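Long-range contacts in Alpha/beta hydrolase family protein (Bacillus anthracis, PDB 3OOS), which is probably a serine-type hydrolase of the alpha/beta hydrolase fold, whose natural substrate is not established: residues L104-A109 and K209-R214; I119-A124 and S224-G229. All blocks are in the same frame, centred on the assembly; numbering follows the deposited sequence.

Contact 1 of 2, residues L104-A109 and K209-R214; sequences LALVYA and KDYDVR
Val107, on a turn of helix 100-112, faces Val213 in the irregular chain of 209-214, with 7.4 Å between the CA atoms of Val107 and Val213. No hydrogen bond crosses between the segments; side chains alone make the contact. Val213 sets its two methyls against neighbouring helix residues: CG2 of Val213 lies 4.2 Å from CB of Leu106, while CG1 meets CG2 of Val107. Branched valines suit the place because their methyls bridge the backbones without long flexible chains. Tyr211 reaches farther. With CG anti to the backbone N (chi1 177°), its ring extends to the helix, where CG2 of Val107 touches the ring edge at CE1, 4.1 Å away. At its far end the OH of Tyr211 packs 3.6 Å from CD1 of Leu106, the two side chains crossing at about a right angle; this buried hydroxyl is satisfied by a hydrogen bond with the carbonyl O of Ala125. Beyond Val213, Arg214 N donates to Asp212 OD1, closing an Asx turn. Helix 100-112 begins within the GxSxG pattern that probably forms the nucleophile elbow; the packing joins that helix of the alpha/beta hydrolase fold to the loop between helices 197-207 and 214-217.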
ATOM      1  N   LEU A 104       6.486  -2.038  -0.161  1.00  7.46           N
ATOM      2  CA  LEU A 104       6.449  -3.410  -0.659  1.00  7.38           C
ATOM      3  C   LEU A 104       6.687  -3.462  -2.176  1.00  7.42           C
ATOM      4  O   LEU A 104       7.404  -4.344  -2.663  1.00  7.57           O
ATOM      5  CB  LEU A 104       5.127  -4.084  -0.278  1.00  7.64           C
ATOM      6  CG  LEU A 104       4.948  -5.560  -0.648  1.00  7.55           C
ATOM      7  CD1 LEU A 104       6.025  -6.449  -0.008  1.00  8.63           C
ATOM      8  CD2 LEU A 104       3.552  -6.024  -0.247  1.00  8.43           C
ATOM      9  N   ALA A 105       6.108  -2.507  -2.905  1.00  7.63           N
ATOM     10  CA  ALA A 105       6.332  -2.369  -4.352  1.00  7.68           C
ATOM     11  C   ALA A 105       7.814  -2.220  -4.692  1.00  7.77           C
ATOM     12  O   ALA A 105       8.310  -2.840  -5.636  1.00  7.80           O
ATOM     13  CB  ALA A 105       5.543  -1.184  -4.908  1.00  7.66           C
ATOM     14  N   LEU A 106       8.509  -1.389  -3.920  1.00  7.82           N
ATOM     15  CA  LEU A 106       9.935  -1.163  -4.134  1.00  7.93           C
ATOM     16  C   LEU A 106      10.737  -2.434  -3.891  1.00  8.15           C
ATOM     17  O   LEU A 106      11.665  -2.732  -4.639  1.00  8.48           O
ATOM     18  CB  LEU A 106      10.448  -0.010  -3.264  1.00  7.98           C
ATOM     19  CG  LEU A 106       9.820   1.363  -3.554  1.00  8.55           C
ATOM     20  CD1 LEU A 106      10.269   2.388  -2.517  1.00  9.38           C
ATOM     21  CD2 LEU A 106      10.128   1.867  -4.976  1.00  9.23           C
ATOM     22  N   VAL A 107      10.367  -3.186  -2.858  1.00  7.99           N
ATOM     23  CA  VAL A 107      11.018  -4.468  -2.582  1.00  8.38           C
ATOM     24  C   VAL A 107      10.697  -5.505  -3.669  1.00  8.33           C
ATOM     25  O   VAL A 107      11.568  -6.278  -4.050  1.00  8.52           O
ATOM     26  CB  VAL A 107      10.708  -4.980  -1.149  1.00  8.39           C
ATOM     27  CG1 VAL A 107      11.345  -6.348  -0.901  1.00  8.92           C
ATOM     28  CG2 VAL A 107      11.221  -3.973  -0.121  1.00  8.96           C
ATOM     29  N   TYR A 108       9.469  -5.507  -4.192  1.00  8.43           N
ATOM     30  CA  TYR A 108       9.151  -6.378  -5.334  1.00  8.45           C
ATOM     31  C   TYR A 108      10.116  -6.091  -6.490  1.00  8.78           C
ATOM     32  O   TYR A 108      10.675  -7.016  -7.097  1.00  8.89           O
ATOM     33  CB  TYR A 108       7.695  -6.194  -5.789  1.00  8.28           C
ATOM     34  CG  TYR A 108       7.042  -7.422  -6.418  1.00  8.28           C
ATOM     35  CD1 TYR A 108       7.776  -8.335  -7.187  1.00  8.10           C
ATOM     36  CD2 TYR A 108       5.676  -7.654  -6.258  1.00  8.37           C
ATOM     37  CE1 TYR A 108       7.164  -9.456  -7.765  1.00  8.30           C
ATOM     38  CE2 TYR A 108       5.055  -8.761  -6.831  1.00  8.12           C
ATOM     39  CZ  TYR A 108       5.798  -9.656  -7.579  1.00  8.04           C
ATOM     40  OH  TYR A 108       5.164 -10.750  -8.136  1.00  8.72           O
ATOM     41  N   ALA A 109      10.329  -4.806  -6.768  1.00  8.99           N
ATOM     42  CA  ALA A 109      11.231  -4.396  -7.844  1.00  9.71           C
ATOM     43  C   ALA A 109      12.682  -4.810  -7.577  1.00 10.22           C
ATOM     44  O   ALA A 109      13.366  -5.308  -8.473  1.00 10.97           O
ATOM     45  CB  ALA A 109      11.124  -2.898  -8.082  1.00  9.78           C
ATOM     46  N   LYS A 209      13.308  -1.233  11.154  1.00 15.36           N
ATOM     47  CA  LYS A 209      14.666  -0.828  11.537  1.00 16.16           C
ATOM     48  C   LYS A 209      15.733  -1.180  10.492  1.00 16.07           C
ATOM     49  O   LYS A 209      16.813  -0.584  10.478  1.00 16.36           O
ATOM     50  CB  LYS A 209      15.049  -1.388  12.916  1.00 16.70           C
ATOM     51  CG  LYS A 209      15.066  -2.900  12.997  1.00 18.07           C
ATOM     52  CD  LYS A 209      15.405  -3.375  14.405  1.00 20.92           C
ATOM     53  CE  LYS A 209      15.540  -4.888  14.453  1.00 23.11           C
ATOM     54  NZ  LYS A 209      16.658  -5.374  13.594  1.00 24.95           N
ATOM     55  N   ASP A 210      15.419  -2.143   9.625  1.00 15.77           N
ATOM     56  CA  ASP A 210      16.337  -2.588   8.579  1.00 15.49           C
ATOM     57  C   ASP A 210      15.923  -2.140   7.176  1.00 14.43           C
ATOM     58  O   ASP A 210      16.548  -2.539   6.192  1.00 14.61           O
ATOM     59  CB  ASP A 210      16.485  -4.118   8.601  1.00 16.35           C
ATOM     60  CG  ASP A 210      17.194  -4.624   9.845  1.00 18.23           C
ATOM     61  OD1 ASP A 210      17.963  -3.860  10.461  1.00 20.94           O
ATOM     62  OD2 ASP A 210      16.985  -5.802  10.202  1.00 20.66           O
ATOM     63  N   TYR A 211      14.880  -1.317   7.078  1.00 12.98           N
ATOM     64  CA  TYR A 211      14.349  -0.949   5.767  1.00 11.62           C
ATOM     65  C   TYR A 211      15.154   0.153   5.077  1.00 11.22           C
ATOM     66  O   TYR A 211      15.206   1.289   5.550  1.00 11.13           O
ATOM     67  CB  TYR A 211      12.856  -0.582   5.837  1.00 11.28           C
ATOM     68  CG  TYR A 211      12.314  -0.123   4.500  1.00 10.50           C
ATOM     69  CD1 TYR A 211      12.303  -0.984   3.402  1.00 10.12           C
ATOM     70  CD2 TYR A 211      11.836   1.177   4.327  1.00 10.65           C
ATOM     71  CE1 TYR A 211      11.823  -0.571   2.166  1.00 10.18           C
ATOM     72  CE2 TYR A 211      11.354   1.605   3.088  1.00 10.15           C
ATOM     73  CZ  TYR A 211      11.350   0.722   2.013  1.00  9.97           C
ATOM     74  OH  TYR A 211      10.881   1.125   0.787  1.00  9.62           O
ATOM     75  N   ASP A 212      15.780  -0.208   3.957  1.00 10.52           N
ATOM     76  CA  ASP A 212      16.546   0.729   3.136  1.00 10.33           C
ATOM     77  C   ASP A 212      16.858   0.072   1.798  1.00 10.13           C
ATOM     78  O   ASP A 212      17.593  -0.915   1.740  1.00 10.17           O
ATOM     79  CB  ASP A 212      17.842   1.149   3.848  1.00 10.53           C
ATOM     80  CG  ASP A 212      18.583   2.271   3.127  1.00 11.06           C
ATOM     81  OD1 ASP A 212      18.085   2.775   2.096  1.00 10.97           O
ATOM     82  OD2 ASP A 212      19.674   2.656   3.606  1.00 12.29           O
ATOM     83  N   VAL A 213      16.284   0.626   0.731  1.00  9.81           N
ATOM     84  CA  VAL A 213      16.514   0.136  -0.630  1.00  9.44           C
ATOM     85  C   VAL A 213      17.078   1.225  -1.555  1.00  9.49           C
ATOM     86  O   VAL A 213      17.100   1.057  -2.770  1.00  9.22           O
ATOM     87  CB  VAL A 213      15.227  -0.485  -1.252  1.00  9.53           C
ATOM     88  CG1 VAL A 213      14.779  -1.713  -0.458  1.00 10.00           C
ATOM     89  CG2 VAL A 213      14.095   0.552  -1.350  1.00  9.49           C
ATOM     90  N   ARG A 214      17.547   2.328  -0.975  1.00  9.56           N
ATOM     91  CA  ARG A 214      17.983   3.490  -1.766  1.00  9.71           C
ATOM     92  C   ARG A 214      19.009   3.160  -2.848  1.00 10.25           C
ATOM     93  O   ARG A 214      18.862   3.585  -3.993  1.00 10.39           O
ATOM     94  CB  ARG A 214      18.524   4.599  -0.861  1.00  9.92           C
ATOM     95  CG  ARG A 214      17.442   5.349  -0.102  1.00 10.03           C
ATOM     96  CD  ARG A 214      18.049   6.303   0.915  1.00 10.89           C
ATOM     97  NE  ARG A 214      18.710   5.588   2.010  1.00 12.73           N
ATOM     98  CZ  ARG A 214      19.335   6.175   3.027  1.00 13.86           C
ATOM     99  NH1 ARG A 214      19.395   7.500   3.104  1.00 14.87           N
ATOM    100  NH2 ARG A 214      19.901   5.436   3.974  1.00 15.10           N
TER

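Contact 2 of 2, residues I119-A124 and S224-G229; sequences IIVGGA and SFIYCG
Tyr227 has chi1 75°, which places CG between its own backbone N and carbonyl carbon and swings the ring across to strand 116-122, over Gly122. The CA of Gly122 sits 3.4 Å from the ring centroid of Tyr227, 18° off the normal, a CH-pi contact. Glycine suits this place because the ring occupies the space a side chain would need. CG2 of Ile120 meets the same ring in its plane, at the edge, 3.9 Å from CE2 of Tyr227. On the sheet face that carries Val121, Ile226 has CG1 beside its backbone N, which lets CD1 turn to within 3.7 Å of CB of Val121; the two side chains run side by side, pointing the same way. Farther back on that face, CG1 of Ile119 packs 3.4 Å from OG of Ser224, a small residue whose hydroxyl bonds to the carbonyl O of Ile222.

The strands run parallel, 14° apart, pairing Ile119 with Ser224 through Gly122 with Tyr227. Four backbone bonds zigzag between them: Phe225 N to Ile119 O, 2.8 Å and nearly straight, then Val121 N to Phe225 O, Tyr227 N to Val121 O, and Gly123 N to Tyr227 O at 3.0 Å. The last reaches just beyond the strand, where Gly123 turns with positive phi, a conformation easy for glycine. The backbone amides and carbonyls that face each other between the strands are thus paired, largely among buried apolar side chains, while the hydroxyl of Tyr227 continues to a hydrogen bond with His98 ND1. That bond ties this parallel pair to the residue preceding Ser99, the probable nucleophile.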
ATOM      1  N   ILE A 119       5.937  -0.829 -11.739  1.00  8.95           N
ATOM      2  CA  ILE A 119       5.450  -0.589 -10.381  1.00  8.89           C
ATOM      3  C   ILE A 119       4.754   0.765 -10.300  1.00  9.01           C
ATOM      4  O   ILE A 119       5.133   1.718 -10.995  1.00  9.26           O
ATOM      5  CB  ILE A 119       6.555  -0.697  -9.290  1.00  8.76           C
ATOM      6  CG1 ILE A 119       7.756   0.203  -9.621  1.00  9.04           C
ATOM      7  CG2 ILE A 119       6.959  -2.162  -9.089  1.00  8.85           C
ATOM      8  CD1 ILE A 119       8.820   0.267  -8.525  1.00  8.78           C
ATOM      9  N   ILE A 120       3.706   0.818  -9.482  1.00  8.77           N
ATOM     10  CA  ILE A 120       3.045   2.065  -9.118  1.00  9.15           C
ATOM     11  C   ILE A 120       3.246   2.210  -7.617  1.00  8.82           C
ATOM     12  O   ILE A 120       2.940   1.291  -6.855  1.00  8.93           O
ATOM     13  CB  ILE A 120       1.545   2.069  -9.500  1.00  9.31           C
ATOM     14  CG1 ILE A 120       1.381   2.236 -11.015  1.00 11.07           C
ATOM     15  CG2 ILE A 120       0.799   3.208  -8.807  1.00 10.55           C
ATOM     16  CD1 ILE A 120       1.129   0.974 -11.764  1.00 12.90           C
ATOM     17  N   VAL A 121       3.792   3.351  -7.206  1.00  8.70           N
ATOM     18  CA  VAL A 121       4.259   3.539  -5.833  1.00  8.67           C
ATOM     19  C   VAL A 121       3.743   4.858  -5.272  1.00  8.46           C
ATOM     20  O   VAL A 121       4.184   5.933  -5.681  1.00  8.68           O
ATOM     21  CB  VAL A 121       5.814   3.526  -5.761  1.00  8.60           C
ATOM     22  CG1 VAL A 121       6.290   3.574  -4.311  1.00  8.91           C
ATOM     23  CG2 VAL A 121       6.393   2.298  -6.474  1.00  9.35           C
ATOM     24  N   GLY A 122       2.808   4.772  -4.329  1.00  8.08           N
ATOM     25  CA  GLY A 122       2.195   5.965  -3.751  1.00  8.35           C
ATOM     26  C   GLY A 122       2.579   6.229  -2.312  1.00  8.19           C
ATOM     27  O   GLY A 122       2.672   5.297  -1.511  1.00  8.65           O
ATOM     28  N   GLY A 123       2.818   7.502  -1.995  1.00  8.19           N
ATOM     29  CA  GLY A 123       3.055   7.949  -0.618  1.00  8.05           C
ATOM     30  C   GLY A 123       4.039   7.111   0.179  1.00  7.91           C
ATOM     31  O   GLY A 123       3.815   6.837   1.359  1.00  7.96           O
ATOM     32  N   ALA A 124       5.135   6.710  -0.458  1.00  7.80           N
ATOM     33  CA  ALA A 124       6.081   5.800   0.181  1.00  7.83           C
ATOM     34  C   ALA A 124       7.438   6.448   0.438  1.00  8.12           C
ATOM     35  O   ALA A 124       7.595   7.668   0.337  1.00  8.71           O
ATOM     36  CB  ALA A 124       6.227   4.519  -0.646  1.00  7.81           C
ATOM     37  N   SER A 224       8.384   2.884 -13.625  1.00 10.44           N
ATOM     38  CA  SER A 224       8.026   3.117 -12.235  1.00 10.34           C
ATOM     39  C   SER A 224       7.238   4.408 -12.122  1.00 10.37           C
ATOM     40  O   SER A 224       7.747   5.487 -12.425  1.00 11.30           O
ATOM     41  CB  SER A 224       9.289   3.168 -11.374  1.00 10.09           C
ATOM     42  OG  SER A 224       9.993   1.944 -11.487  1.00 10.14           O
ATOM     43  N   PHE A 225       5.985   4.287 -11.698  1.00  9.93           N
ATOM     44  CA  PHE A 225       5.090   5.432 -11.634  1.00  9.89           C
ATOM     45  C   PHE A 225       4.880   5.826 -10.180  1.00  9.74           C
ATOM     46  O   PHE A 225       4.127   5.179  -9.449  1.00  9.75           O
ATOM     47  CB  PHE A 225       3.772   5.118 -12.356  1.00  9.98           C
ATOM     48  CG  PHE A 225       3.958   4.725 -13.799  1.00 10.56           C
ATOM     49  CD1 PHE A 225       4.008   5.693 -14.799  1.00 11.47           C
ATOM     50  CD2 PHE A 225       4.094   3.385 -14.159  1.00 10.87           C
ATOM     51  CE1 PHE A 225       4.192   5.330 -16.139  1.00 12.20           C
ATOM     52  CE2 PHE A 225       4.273   3.014 -15.492  1.00 11.45           C
ATOM     53  CZ  PHE A 225       4.323   3.988 -16.483  1.00 11.83           C
ATOM     54  N   ILE A 226       5.586   6.876  -9.771  1.00  9.62           N
ATOM     55  CA  ILE A 226       5.594   7.331  -8.382  1.00  9.34           C
ATOM     56  C   ILE A 226       4.603   8.479  -8.234  1.00  9.34           C
ATOM     57  O   ILE A 226       4.508   9.332  -9.107  1.00  9.48           O
ATOM     58  CB  ILE A 226       7.018   7.810  -7.950  1.00  9.52           C
ATOM     59  CG1 ILE A 226       8.128   6.890  -8.498  1.00  9.21           C
ATOM     60  CG2 ILE A 226       7.114   7.986  -6.434  1.00  9.15           C
ATOM     61  CD1 ILE A 226       7.984   5.395  -8.156  1.00  9.33           C
ATOM     62  N   TYR A 227       3.851   8.497  -7.138  1.00  9.19           N
ATOM     63  CA  TYR A 227       2.933   9.609  -6.876  1.00  9.28           C
ATOM     64  C   TYR A 227       2.839   9.864  -5.378  1.00  9.35           C
ATOM     65  O   TYR A 227       3.167   8.993  -4.568  1.00  9.35           O
ATOM     66  CB  TYR A 227       1.534   9.346  -7.475  1.00  9.37           C
ATOM     67  CG  TYR A 227       0.721   8.344  -6.681  1.00  9.42           C
ATOM     68  CD1 TYR A 227      -0.023   8.747  -5.569  1.00  9.76           C
ATOM     69  CD2 TYR A 227       0.711   6.992  -7.028  1.00  9.66           C
ATOM     70  CE1 TYR A 227      -0.753   7.833  -4.824  1.00  9.93           C
ATOM     71  CE2 TYR A 227      -0.025   6.069  -6.292  1.00  9.94           C
ATOM     72  CZ  TYR A 227      -0.751   6.498  -5.190  1.00  9.70           C
ATOM     73  OH  TYR A 227      -1.470   5.593  -4.443  1.00 10.56           O
ATOM     74  N   CYS A 228       2.374  11.056  -5.016  1.00  9.55           N
ATOM     75  CA  CYS A 228       2.194  11.418  -3.617  1.00  9.79           C
ATOM     76  C   CYS A 228       1.328  12.658  -3.510  1.00 10.16           C
ATOM     77  O   CYS A 228       1.383  13.540  -4.372  1.00 10.21           O
ATOM     78  CB  CYS A 228       3.551  11.691  -2.960  1.00  9.95           C
ATOM     79  SG  CYS A 228       3.530  11.777  -1.152  1.00 10.48           S
ATOM     80  N   GLY A 229       0.526  12.713  -2.452  1.00 10.17           N
ATOM     81  CA  GLY A 229      -0.181  13.940  -2.092  1.00 10.67           C
ATOM     82  C   GLY A 229       0.807  14.957  -1.556  1.00 11.25           C
ATOM     83  O   GLY A 229       1.680  14.621  -0.748  1.00 11.00           O
TER

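Both contacts are buried, yet contact 2 lies deeper, inside the central sheet, whereas contact 1 lies on a helix covering it. Contact 2 buries 451 Å² and combines regular backbone hydrogen bonding with side-chain packing; contact 1 buries 164 Å² through side chains alone, its loop bearing charged residues toward the outside. They share a boundary: CB of Ala105 rests 3.9 Å from CG2 of Val121, and CB of Ala109 equally close to CD1 of Ile119, so helix 100-112 packs on strand 116-122, which follows it in the chain. Leu106 serves both, touching the loop through CB and CD1 and Val121 through CD2. Helix 100-112 thus packs on the sheet with one flank and meets the loop with another.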